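Local coordinates for transcriptional regulator, marR family, putative (Sulfolobus solfataricus, PDB 3F3X), which probably acts as a DNA-binding transcription factor of the MarR family, built as a dimer with a winged helix-turn-helix fold, at residues 43-53 and 93-104. Numbering follows the deposited sequence.
Sequences LKATSEEPRSM and IVEITPKGRQVL. With SO4 (sulfate ion), chain B.
With chi1 at 170°, L104 swings CG away from its own N, and its methyls meet helix 37-48, CD1 near L43 CB and CD2 on S47 CB. V94 CG1 likewise lies opposite its backbone N (chi1 -178°), where it meets T46 CG2. The contact belongs to the winged helix-turn-helix fold of MarR proteins. It joins helix 37-48 and strand 51-52 to strand 92-96, the inner strand of the small sheet, and to helix 98-118 beyond it. L104 CD2 presses on S47 CB at 3.4 Å, a tight fit. I96 is modelled in two conformers. In the one given here its CD1 comes up against L43 O, and L43 runs across it at about a right angle. L43 CD1 meets V103 CG1 at 4.1 Å.

R101 reaches back from the helix surface. Its NH1 gives a hydrogen bond to S47 O (2.9 Å), in the carbonyl plane and on a lone pair. In this conformer of I96, the guanidinium has S47 O at its edge and I96 CG2 over one face. Further along, R51 and V94 form an antiparallel hydrogen-bonded pair. R51 N donates to V94 O and V94 N to R51 O (2.7 Å). V94 CG2 touches M53 SD at 3.4 Å, and P50 CB packs closely on I93 CG2.

K44 extends toward the second subunit, and its NZ donates to sulfate O4 (2.8 Å). R59 and Y60 of this chain, and K16 and Q9 of the second subunit, also hydrogen-bond to this sulfate, probably a crystallisation ion. An alanine here is likely to leave the sulfate short of one positive partner at the subunit boundary. One water bridges the segments: it donates to T46 O and accepts from I96 N at 2.9 Å.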
ATOM      1  N   LEU A  43      -5.950 -13.852  10.765  1.00 15.90           N
ATOM      2  CA  LEU A  43      -5.549 -14.902  11.689  1.00 16.82           C
ATOM      3  C   LEU A  43      -4.789 -14.299  12.873  1.00 17.23           C
ATOM      4  O   LEU A  43      -5.022 -14.675  14.015  1.00 16.69           O
ATOM      5  CB  LEU A  43      -4.678 -15.946  10.980  1.00 16.99           C
ATOM      6  CG  LEU A  43      -5.425 -16.804   9.950  1.00 19.42           C
ATOM      7  CD1 LEU A  43      -4.460 -17.758   9.253  1.00 21.33           C
ATOM      8  CD2 LEU A  43      -6.522 -17.602  10.646  1.00 21.74           C
ATOM      9  N   LYS A  44      -3.894 -13.354  12.609  1.00 17.56           N
ATOM     10  CA  LYS A  44      -3.139 -12.751  13.704  1.00 19.01           C
ATOM     11  C   LYS A  44      -4.049 -12.038  14.707  1.00 19.87           C
ATOM     12  O   LYS A  44      -3.948 -12.257  15.917  1.00 18.99           O
ATOM     13  CB  LYS A  44      -2.104 -11.761  13.172  1.00 19.35           C
ATOM     14  CG  LYS A  44      -1.289 -11.091  14.285  1.00 19.21           C
ATOM     15  CD  LYS A  44      -0.307 -10.072  13.731  1.00 21.03           C
ATOM     16  CE  LYS A  44       0.473  -9.396  14.853  1.00 20.89           C
ATOM     17  NZ  LYS A  44       1.330  -8.290  14.325  1.00 23.91           N
ATOM     18  N   ALA A  45      -4.942 -11.189  14.206  1.00 19.77           N
ATOM     19  CA  ALA A  45      -5.848 -10.441  15.077  1.00 19.59           C
ATOM     20  C   ALA A  45      -6.779 -11.346  15.897  1.00 19.23           C
ATOM     21  O   ALA A  45      -7.002 -11.102  17.090  1.00 18.16           O
ATOM     22  CB  ALA A  45      -6.672  -9.464  14.248  1.00 15.76           C
ATOM     23  N   THR A  46      -7.331 -12.376  15.261  1.00 19.15           N
ATOM     24  CA  THR A  46      -8.229 -13.282  15.972  1.00 17.68           C
ATOM     25  C   THR A  46      -7.474 -14.223  16.912  1.00 17.75           C
ATOM     26  O   THR A  46      -8.051 -14.730  17.870  1.00 18.62           O
ATOM     27  CB  THR A  46      -9.116 -14.112  14.994  1.00 17.34           C
ATOM     28  OG1 THR A  46      -8.296 -14.859  14.087  1.00 18.98           O
ATOM     29  CG2 THR A  46     -10.046 -13.180  14.198  1.00 18.56           C
ATOM     30  N   SER A  47      -6.187 -14.450  16.654  1.00 19.83           N
ATOM     31  CA  SER A  47      -5.405 -15.315  17.533  1.00 20.72           C
ATOM     32  C   SER A  47      -5.273 -14.626  18.894  1.00 22.22           C
ATOM     33  O   SER A  47      -5.066 -15.282  19.918  1.00 19.76           O
ATOM     34  CB  SER A  47      -4.011 -15.581  16.952  1.00 21.19           C
ATOM     35  OG  SER A  47      -3.168 -14.446  17.075  1.00 21.87           O
ATOM     36  N   GLU A  48      -5.390 -13.298  18.889  1.00 21.34           N
ATOM     37  CA  GLU A  48      -5.302 -12.497  20.113  1.00 23.99           C
ATOM     38  C   GLU A  48      -6.582 -12.647  20.944  1.00 24.36           C
ATOM     39  O   GLU A  48      -6.532 -12.808  22.166  1.00 23.61           O
ATOM     40  CB  GLU A  48      -5.074 -11.023  19.747  1.00 23.88           C
ATOM     41  CG  GLU A  48      -3.726 -10.770  19.073  1.00 21.76           C
ATOM     42  CD  GLU A  48      -3.682  -9.466  18.294  1.00 25.94           C
ATOM     43  OE1 GLU A  48      -4.665  -8.695  18.341  1.00 23.73           O
ATOM     44  OE2 GLU A  48      -2.657  -9.220  17.624  1.00 28.29           O
ATOM     45  N   GLU A  49      -7.722 -12.586  20.268  1.00 22.02           N
ATOM     46  CA  GLU A  49      -9.033 -12.744  20.893  1.00 23.49           C
ATOM     47  C   GLU A  49     -10.050 -12.642  19.757  1.00 21.60           C
ATOM     48  O   GLU A  49      -9.739 -12.100  18.695  1.00 19.62           O
ATOM     49  CB  GLU A  49      -9.297 -11.643  21.940  1.00 24.14           C
ATOM     50  CG  GLU A  49      -9.647 -10.264  21.357  1.00 24.05           C
ATOM     51  CD  GLU A  49      -9.947  -9.230  22.439  1.00 27.38           C
ATOM     52  OE1 GLU A  49      -9.004  -8.783  23.122  1.00 25.85           O
ATOM     53  OE2 GLU A  49     -11.132  -8.869  22.611  1.00 27.46           O
ATOM     54  N   PRO A  50     -11.268 -13.176  19.952  1.00 20.31           N
ATOM     55  CA  PRO A  50     -12.279 -13.100  18.893  1.00 21.02           C
ATOM     56  C   PRO A  50     -12.501 -11.640  18.499  1.00 21.76           C
ATOM     57  O   PRO A  50     -12.546 -10.768  19.363  1.00 23.05           O
ATOM     58  CB  PRO A  50     -13.506 -13.730  19.546  1.00 21.98           C
ATOM     59  CG  PRO A  50     -12.891 -14.752  20.485  1.00 22.14           C
ATOM     60  CD  PRO A  50     -11.770 -13.943  21.105  1.00 22.20           C
ATOM     61  N   ARG A  51     -12.628 -11.380  17.200  1.00 20.54           N
ATOM     62  CA  ARG A  51     -12.801 -10.017  16.706  1.00 19.72           C
ATOM     63  C   ARG A  51     -14.030  -9.873  15.824  1.00 21.20           C
ATOM     64  O   ARG A  51     -14.333 -10.760  15.023  1.00 19.25           O
ATOM     65  CB  ARG A  51     -11.585  -9.599  15.877  1.00 19.21           C
ATOM     66  CG  ARG A  51     -10.232  -9.779  16.550  1.00 17.14           C
ATOM     67  CD  ARG A  51     -10.091  -8.875  17.760  1.00 18.17           C
ATOM     68  NE  ARG A  51      -8.706  -8.802  18.213  1.00 18.85           N
ATOM     69  CZ  ARG A  51      -8.271  -7.983  19.164  1.00 19.12           C
ATOM     70  NH1 ARG A  51      -9.115  -7.160  19.777  1.00 20.46           N
ATOM     71  NH2 ARG A  51      -6.992  -7.976  19.494  1.00 17.78           N
ATOM     72  N   SER A  52     -14.718  -8.740  15.943  1.00 20.58           N
ATOM     73  CA  SER A  52     -15.897  -8.497  15.116  1.00 22.42           C
ATOM     74  C   SER A  52     -15.433  -8.146  13.704  1.00 23.34           C
ATOM     75  O   SER A  52     -14.275  -7.769  13.499  1.00 20.71           O
ATOM     76  CB  SER A  52     -16.733  -7.341  15.682  1.00 21.57           C
ATOM     77  OG  SER A  52     -16.077  -6.097  15.508  1.00 22.74           O
ATOM     78  N   MET A  53     -16.338  -8.262  12.737  1.00 23.74           N
ATOM     79  CA  MET A  53     -16.013  -7.958  11.347  1.00 25.65           C
ATOM     80  C   MET A  53     -15.642  -6.487  11.203  1.00 24.84           C
ATOM     81  O   MET A  53     -14.753  -6.133  10.426  1.00 23.25           O
ATOM     82  CB  MET A  53     -17.203  -8.297  10.449  1.00 27.67           C
ATOM     83  CG  MET A  53     -17.638  -9.759  10.537  1.00 30.30           C
ATOM     84  SD  MET A  53     -16.440 -10.902   9.804  1.00 32.83           S
ATOM     85  CE  MET A  53     -17.090 -11.038   8.144  1.00 33.71           C
ATOM     86  N   ILE A  93     -18.901 -12.238  15.137  1.00 26.22           N
ATOM     87  CA  ILE A  93     -17.568 -12.358  15.704  1.00 24.22           C
ATOM     88  C   ILE A  93     -16.792 -13.452  14.986  1.00 23.21           C
ATOM     89  O   ILE A  93     -17.350 -14.499  14.648  1.00 23.23           O
ATOM     90  CB  ILE A  93     -17.630 -12.727  17.205  1.00 25.03           C
ATOM     91  CG1 ILE A  93     -18.383 -11.645  17.984  1.00 26.96           C
ATOM     92  CG2 ILE A  93     -16.225 -12.908  17.755  1.00 27.76           C
ATOM     93  CD1 ILE A  93     -17.724 -10.288  17.944  1.00 27.67           C
ATOM     94  N   VAL A  94     -15.504 -13.205  14.765  1.00 21.55           N
ATOM     95  CA  VAL A  94     -14.636 -14.174  14.105  1.00 19.87           C
ATOM     96  C   VAL A  94     -13.724 -14.774  15.171  1.00 19.53           C
ATOM     97  O   VAL A  94     -12.994 -14.062  15.852  1.00 18.71           O
ATOM     98  CB  VAL A  94     -13.754 -13.511  13.023  1.00 20.51           C
ATOM     99  CG1 VAL A  94     -12.891 -14.568  12.335  1.00 18.27           C
ATOM    100  CG2 VAL A  94     -14.629 -12.801  11.994  1.00 21.29           C
ATOM    101  N   GLU A  95     -13.787 -16.088  15.314  1.00 18.09           N
ATOM    102  CA  GLU A  95     -12.974 -16.793  16.288  1.00 17.15           C
ATOM    103  C   GLU A  95     -12.028 -17.719  15.550  1.00 17.49           C
ATOM    104  O   GLU A  95     -12.432 -18.415  14.616  1.00 18.44           O
ATOM    105  CB  GLU A  95     -13.867 -17.609  17.229  1.00 18.58           C
ATOM    106  CG  GLU A  95     -13.095 -18.523  18.177  1.00 20.43           C
ATOM    107  CD  GLU A  95     -14.012 -19.373  19.045  1.00 23.73           C
ATOM    108  OE1 GLU A  95     -14.991 -19.932  18.506  1.00 21.60           O
ATOM    109  OE2 GLU A  95     -13.741 -19.494  20.258  1.00 23.29           O
ATOM    110  N   ILE A  96     -10.763 -17.726  15.959  0.50 16.40           N
ATOM    111  CA  ILE A  96      -9.779 -18.583  15.315  0.50 15.65           C
ATOM    112  C   ILE A  96      -9.975 -20.012  15.831  0.50 17.31           C
ATOM    113  O   ILE A  96     -10.461 -20.214  16.944  0.50 17.97           O
ATOM    114  CB  ILE A  96      -8.331 -18.089  15.611  0.50 14.02           C
ATOM    115  CG1 ILE A  96      -7.360 -18.662  14.579  0.50 13.37           C
ATOM    116  CG2 ILE A  96      -7.899 -18.507  17.022  0.50 13.88           C
ATOM    117  CD1 ILE A  96      -5.955 -18.080  14.672  0.50  7.80           C
ATOM    118  N   THR A  97      -9.622 -20.994  15.011  1.00 18.16           N
ATOM    119  CA  THR A  97      -9.759 -22.402  15.387  1.00 20.39           C
ATOM    120  C   THR A  97      -8.358 -22.942  15.678  1.00 22.21           C
ATOM    121  O   THR A  97      -7.355 -22.315  15.324  1.00 20.91           O
ATOM    122  CB  THR A  97     -10.334 -23.243  14.237  1.00 21.63           C
ATOM    123  OG1 THR A  97      -9.375 -23.282  13.172  1.00 21.89           O
ATOM    124  CG2 THR A  97     -11.648 -22.640  13.718  1.00 21.34           C
ATOM    125  N   PRO A  98      -8.267 -24.111  16.330  1.00 22.51           N
ATOM    126  CA  PRO A  98      -6.948 -24.677  16.626  1.00 22.68           C
ATOM    127  C   PRO A  98      -6.118 -24.832  15.352  1.00 23.58           C
ATOM    128  O   PRO A  98      -4.905 -24.598  15.351  1.00 24.24           O
ATOM    129  CB  PRO A  98      -7.291 -26.013  17.274  1.00 22.92           C
ATOM    130  CG  PRO A  98      -8.547 -25.671  18.040  1.00 23.16           C
ATOM    131  CD  PRO A  98      -9.330 -24.868  17.017  1.00 22.80           C
ATOM    132  N   LYS A  99      -6.775 -25.220  14.266  1.00 22.84           N
ATOM    133  CA  LYS A  99      -6.084 -25.380  12.990  1.00 25.29           C
ATOM    134  C   LYS A  99      -5.592 -24.013  12.522  1.00 23.27           C
ATOM    135  O   LYS A  99      -4.486 -23.881  11.994  1.00 21.59           O
ATOM    136  CB  LYS A  99      -7.023 -25.980  11.945  1.00 26.29           C
ATOM    137  CG  LYS A  99      -6.362 -26.248  10.604  1.00 33.29           C
ATOM    138  CD  LYS A  99      -7.356 -26.865   9.636  1.00 39.22           C
ATOM    139  CE  LYS A  99      -6.747 -27.055   8.261  1.00 43.04           C
ATOM    140  NZ  LYS A  99      -7.758 -27.566   7.298  1.00 47.62           N
ATOM    141  N   GLY A 100      -6.421 -22.996  12.726  1.00 22.98           N
ATOM    142  CA  GLY A 100      -6.042 -21.651  12.344  1.00 21.46           C
ATOM    143  C   GLY A 100      -4.803 -21.182  13.096  1.00 21.32           C
ATOM    144  O   GLY A 100      -3.933 -20.538  12.512  1.00 21.18           O
ATOM    145  N   ARG A 101      -4.716 -21.495  14.387  1.00 20.27           N
ATOM    146  CA  ARG A 101      -3.556 -21.090  15.180  1.00 22.31           C
ATOM    147  C   ARG A 101      -2.288 -21.747  14.642  1.00 23.57           C
ATOM    148  O   ARG A 101      -1.218 -21.138  14.619  1.00 21.73           O
ATOM    149  CB  ARG A 101      -3.744 -21.461  16.655  1.00 21.55           C
ATOM    150  CG  ARG A 101      -4.824 -20.651  17.366  1.00 22.83           C
ATOM    151  CD  ARG A 101      -4.831 -20.930  18.863  1.00 25.11           C
ATOM    152  NE  ARG A 101      -5.935 -20.261  19.551  1.00 24.22           N
ATOM    153  CZ  ARG A 101      -5.935 -18.990  19.947  1.00 26.35           C
ATOM    154  NH1 ARG A 101      -4.882 -18.208  19.739  1.00 23.03           N
ATOM    155  NH2 ARG A 101      -7.006 -18.497  20.557  1.00 28.83           N
ATOM    156  N   GLN A 102      -2.420 -22.991  14.199  1.00 23.19           N
ATOM    157  CA  GLN A 102      -1.283 -23.719  13.658  1.00 27.14           C
ATOM    158  C   GLN A 102      -0.853 -23.108  12.324  1.00 25.94           C
ATOM    159  O   GLN A 102       0.340 -22.933  12.069  1.00 25.52           O
ATOM    160  CB  GLN A 102      -1.650 -25.198  13.490  1.00 31.97           C
ATOM    161  CG  GLN A 102      -0.641 -26.018  12.707  1.00 41.08           C
ATOM    162  CD  GLN A 102      -0.927 -27.511  12.781  1.00 46.82           C
ATOM    163  OE1 GLN A 102      -2.080 -27.943  12.668  1.00 49.90           O
ATOM    164  NE2 GLN A 102       0.123 -28.306  12.962  1.00 48.77           N
ATOM    165  N   VAL A 103      -1.824 -22.772  11.480  1.00 23.41           N
ATOM    166  CA  VAL A 103      -1.520 -22.170  10.189  1.00 23.55           C
ATOM    167  C   VAL A 103      -0.900 -20.791  10.385  1.00 23.83           C
ATOM    168  O   VAL A 103       0.017 -20.410   9.656  1.00 24.41           O
ATOM    169  CB  VAL A 103      -2.784 -22.069   9.303  1.00 23.20           C
ATOM    170  CG1 VAL A 103      -2.507 -21.216   8.076  1.00 26.23           C
ATOM    171  CG2 VAL A 103      -3.200 -23.461   8.854  1.00 24.81           C
ATOM    172  N   LEU A 104      -1.386 -20.044  11.373  1.00 22.12           N
ATOM    173  CA  LEU A 104      -0.828 -18.725  11.644  1.00 21.84           C
ATOM    174  C   LEU A 104       0.665 -18.820  11.978  1.00 22.62           C
ATOM    175  O   LEU A 104       1.461 -17.990  11.530  1.00 22.21           O
ATOM    176  CB  LEU A 104      -1.560 -18.057  12.806  1.00 21.13           C
ATOM    177  CG  LEU A 104      -0.914 -16.773  13.331  1.00 22.00           C
ATOM    178  CD1 LEU A 104      -0.785 -15.743  12.208  1.00 23.36           C
ATOM    179  CD2 LEU A 104      -1.762 -16.214  14.466  1.00 21.18           C
TER
HETATM  180  S   SO4 B 201      -1.168  -5.966  12.978  1.00 27.53           S
HETATM  181  O1  SO4 B 201      -0.575  -5.720  11.649  1.00 29.51           O
HETATM  182  O2  SO4 B 201      -1.779  -7.302  13.005  1.00 28.59           O
HETATM  183  O3  SO4 B 201      -2.205  -4.949  13.252  1.00 24.43           O
HETATM  184  O4  SO4 B 201      -0.105  -5.893  13.995  1.00 28.54           O
HETATM  185  O   HOH W   1     -10.465 -16.033  18.251  1.00 18.40           O